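Local atomic coordinates of putative D-tyrosyl-tRNA(Tyr) deacylase 2 (Leishmania major, PDB entry 1TC5), a protein that probably hydrolyses D-tyrosyl-tRNA(Tyr) to D-tyrosine and free tRNA(Tyr), which may protect the cell against harmful effects of D-tyrosine. Residues 94-99 with 127-132. Numbering follows the deposited sequence.
Sequences ILIVPQ and DRFCHF
I96 packs against F129 and C130 in a small, wholly apolar helix-on-sheet contact in the buried core, where strand 93-98 of the mixed sheet meets helix 119-136. No hydrogen bond crosses it, and the two segments bury 126 Å² between them. I96, whose beta-branched shape suits a strand, points toward the helix and presents two methyls to one sulfur: C130 SG lies 4.1 Å from I96 CD1 and 4.1 Å from I96 CG2. On the helix side, SG is anti to its own carbonyl carbon (chi1 -65°), which places it against both methyls; the small cysteine side chain is consistent with the 7.7 Å between the CA atoms of I96 and C130. One residue earlier, F129 CE2 meets I96 CD1 obliquely at 4.4 Å. The F129 ring is extended from the helix with CG anti to the backbone N (chi1 178°), and its width also reaches V62 of helix 55-67 and I42 of the adjacent strand 37-45. On the other flank, S171 of strand 169-171 touches both I96 and C130. Strand 93-98, helix 119-136 and the parallel neighbouring strand 169-171 form a beta-alpha-beta crossover, and these three residues fill the seam between its helix and first strand.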
ATOM      1  N   ILE A  94     -11.898   5.368  -8.422  1.00 17.53           N
ATOM      2  CA  ILE A  94     -10.528   4.877  -8.574  1.00 16.70           C
ATOM      3  C   ILE A  94      -9.604   6.063  -8.308  1.00 15.14           C
ATOM      4  O   ILE A  94      -9.808   7.169  -8.842  1.00 15.25           O
ATOM      5  CB  ILE A  94     -10.291   4.252  -9.990  1.00 18.22           C
ATOM      6  CG1 ILE A  94     -11.271   3.095 -10.234  1.00 16.23           C
ATOM      7  CG2 ILE A  94      -8.861   3.728 -10.130  1.00 18.92           C
ATOM      8  CD1 ILE A  94     -11.378   2.687 -11.698  1.00 15.52           C
ATOM      9  N   LEU A  95      -8.625   5.822  -7.451  1.00 15.90           N
ATOM     10  CA  LEU A  95      -7.605   6.781  -7.077  1.00 15.52           C
ATOM     11  C   LEU A  95      -6.260   6.203  -7.480  1.00 15.77           C
ATOM     12  O   LEU A  95      -5.882   5.174  -6.972  1.00 15.30           O
ATOM     13  CB  LEU A  95      -7.628   6.998  -5.561  1.00 14.83           C
ATOM     14  CG  LEU A  95      -6.572   7.953  -5.011  1.00 20.87           C
ATOM     15  CD1 LEU A  95      -6.670   9.309  -5.666  1.00 21.48           C
ATOM     16  CD2 LEU A  95      -6.707   8.098  -3.495  1.00 23.31           C
ATOM     17  N   ILE A  96      -5.562   6.886  -8.383  1.00 16.29           N
ATOM     18  CA  ILE A  96      -4.325   6.389  -9.001  1.00 14.46           C
ATOM     19  C   ILE A  96      -3.194   7.242  -8.476  1.00 15.62           C
ATOM     20  O   ILE A  96      -3.251   8.486  -8.561  1.00 16.31           O
ATOM     21  CB  ILE A  96      -4.386   6.519 -10.562  1.00 13.28           C
ATOM     22  CG1 ILE A  96      -5.595   5.772 -11.119  1.00 15.32           C
ATOM     23  CG2 ILE A  96      -3.127   5.989 -11.182  1.00 14.12           C
ATOM     24  CD1 ILE A  96      -5.956   6.148 -12.536  1.00 19.51           C
ATOM     25  N   VAL A  97      -2.186   6.577  -7.926  1.00 16.33           N
ATOM     26  CA  VAL A  97      -1.002   7.231  -7.425  1.00 16.44           C
ATOM     27  C   VAL A  97       0.253   6.673  -8.119  1.00 17.33           C
ATOM     28  O   VAL A  97       0.516   5.464  -8.054  1.00 15.99           O
ATOM     29  CB  VAL A  97      -0.885   7.005  -5.913  1.00 18.56           C
ATOM     30  CG1 VAL A  97       0.188   7.874  -5.311  1.00 15.79           C
ATOM     31  CG2 VAL A  97      -2.247   7.254  -5.251  1.00 17.43           C
ATOM     32  N   PRO A  98       1.054   7.544  -8.731  1.00 14.87           N
ATOM     33  CA  PRO A  98       2.307   7.091  -9.322  1.00 15.96           C
ATOM     34  C   PRO A  98       3.268   6.744  -8.189  1.00 15.61           C
ATOM     35  O   PRO A  98       3.477   7.561  -7.289  1.00 14.64           O
ATOM     36  CB  PRO A  98       2.789   8.308 -10.131  1.00 16.32           C
ATOM     37  CG  PRO A  98       2.161   9.509  -9.478  1.00 16.23           C
ATOM     38  CD  PRO A  98       0.881   9.010  -8.851  1.00 16.51           C
ATOM     39  N   GLN A  99       3.794   5.520  -8.219  1.00 16.50           N
ATOM     40  CA  GLN A  99       4.730   5.035  -7.213  1.00 15.31           C
ATOM     41  C   GLN A  99       5.808   4.219  -7.897  1.00 13.84           C
ATOM     42  O   GLN A  99       5.806   3.007  -7.808  1.00 15.83           O
ATOM     43  CB  GLN A  99       3.984   4.184  -6.190  1.00 14.48           C
ATOM     44  CG  GLN A  99       3.055   4.985  -5.305  1.00 14.88           C
ATOM     45  CD  GLN A  99       3.813   5.722  -4.222  1.00 17.44           C
ATOM     46  OE1 GLN A  99       4.184   5.107  -3.216  1.00 16.07           O
ATOM     47  NE2 GLN A  99       4.084   7.027  -4.437  1.00 14.02           N
ATOM     48  N   ASP A 127       0.383   9.215 -17.909  1.00 17.85           N
ATOM     49  CA  ASP A 127      -0.645  10.052 -18.494  1.00 20.19           C
ATOM     50  C   ASP A 127      -1.609   9.251 -19.384  1.00 20.53           C
ATOM     51  O   ASP A 127      -2.826   9.427 -19.323  1.00 19.67           O
ATOM     52  CB  ASP A 127       0.021  11.166 -19.290  1.00 20.02           C
ATOM     53  CG  ASP A 127      -0.953  12.204 -19.752  1.00 28.94           C
ATOM     54  OD1 ASP A 127      -1.467  12.937 -18.885  1.00 34.55           O
ATOM     55  OD2 ASP A 127      -1.261  12.358 -20.954  1.00 30.91           O
ATOM     56  N   ARG A 128      -1.045   8.370 -20.208  1.00 21.04           N
ATOM     57  CA  ARG A 128      -1.834   7.574 -21.148  1.00 19.23           C
ATOM     58  C   ARG A 128      -2.690   6.582 -20.395  1.00 18.21           C
ATOM     59  O   ARG A 128      -3.856   6.388 -20.711  1.00 18.33           O
ATOM     60  CB  ARG A 128      -0.902   6.877 -22.137  1.00 21.64           C
ATOM     61  CG  ARG A 128      -1.559   6.332 -23.374  1.00 26.86           C
ATOM     62  CD  ARG A 128      -1.911   7.391 -24.391  1.00 36.07           C
ATOM     63  NE  ARG A 128      -2.645   6.836 -25.532  1.00 40.81           N
ATOM     64  CZ  ARG A 128      -3.628   7.457 -26.189  1.00 45.39           C
ATOM     65  NH1 ARG A 128      -4.040   8.677 -25.844  1.00 45.95           N
ATOM     66  NH2 ARG A 128      -4.207   6.849 -27.210  1.00 49.52           N
ATOM     67  N   PHE A 129      -2.114   5.992 -19.361  1.00 18.09           N
ATOM     68  CA  PHE A 129      -2.814   5.038 -18.526  1.00 16.79           C
ATOM     69  C   PHE A 129      -3.990   5.670 -17.775  1.00 14.71           C
ATOM     70  O   PHE A 129      -5.054   5.067 -17.697  1.00 17.17           O
ATOM     71  CB  PHE A 129      -1.844   4.395 -17.537  1.00 18.94           C
ATOM     72  CG  PHE A 129      -2.492   3.439 -16.595  1.00 17.99           C
ATOM     73  CD1 PHE A 129      -2.646   2.100 -16.949  1.00 23.07           C
ATOM     74  CD2 PHE A 129      -2.942   3.870 -15.350  1.00 23.81           C
ATOM     75  CE1 PHE A 129      -3.234   1.198 -16.073  1.00 22.97           C
ATOM     76  CE2 PHE A 129      -3.529   2.959 -14.448  1.00 22.17           C
ATOM     77  CZ  PHE A 129      -3.687   1.632 -14.825  1.00 22.68           C
ATOM     78  N   CYS A 130      -3.811   6.889 -17.258  1.00 12.84           N
ATOM     79  CA  CYS A 130      -4.881   7.588 -16.568  1.00 15.32           C
ATOM     80  C   CYS A 130      -5.995   7.987 -17.549  1.00 15.35           C
ATOM     81  O   CYS A 130      -7.175   7.896 -17.208  1.00 15.91           O
ATOM     82  CB  CYS A 130      -4.346   8.822 -15.823  1.00 16.12           C
ATOM     83  SG  CYS A 130      -3.184   8.493 -14.428  1.00 18.49           S
ATOM     84  N   HIS A 131      -5.611   8.427 -18.749  1.00 13.93           N
ATOM     85  CA  HIS A 131      -6.582   8.710 -19.815  1.00 14.89           C
ATOM     86  C   HIS A 131      -7.477   7.487 -20.139  1.00 15.39           C
ATOM     87  O   HIS A 131      -8.707   7.603 -20.243  1.00 15.43           O
ATOM     88  CB  HIS A 131      -5.849   9.199 -21.074  1.00 15.22           C
ATOM     89  CG  HIS A 131      -6.728   9.287 -22.287  1.00 20.16           C
ATOM     90  ND1 HIS A 131      -7.906  10.006 -22.300  1.00 23.53           N
ATOM     91  CD2 HIS A 131      -6.615   8.726 -23.515  1.00 21.97           C
ATOM     92  CE1 HIS A 131      -8.474   9.893 -23.490  1.00 19.24           C
ATOM     93  NE2 HIS A 131      -7.717   9.114 -24.241  1.00 20.46           N
ATOM     94  N   PHE A 132      -6.851   6.325 -20.330  1.00 15.85           N
ATOM     95  CA  PHE A 132      -7.561   5.104 -20.668  1.00 15.31           C
ATOM     96  C   PHE A 132      -8.519   4.703 -19.561  1.00 16.02           C
ATOM     97  O   PHE A 132      -9.579   4.184 -19.836  1.00 16.08           O
ATOM     98  CB  PHE A 132      -6.581   3.961 -20.964  1.00 16.18           C
ATOM     99  CG  PHE A 132      -5.868   4.064 -22.295  1.00 23.32           C
ATOM    100  CD1 PHE A 132      -6.384   4.816 -23.357  1.00 26.17           C
ATOM    101  CD2 PHE A 132      -4.684   3.358 -22.500  1.00 25.33           C
ATOM    102  CE1 PHE A 132      -5.723   4.880 -24.578  1.00 26.42           C
ATOM    103  CE2 PHE A 132      -4.015   3.421 -23.721  1.00 25.60           C
ATOM    104  CZ  PHE A 132      -4.545   4.178 -24.766  1.00 24.93           C
TER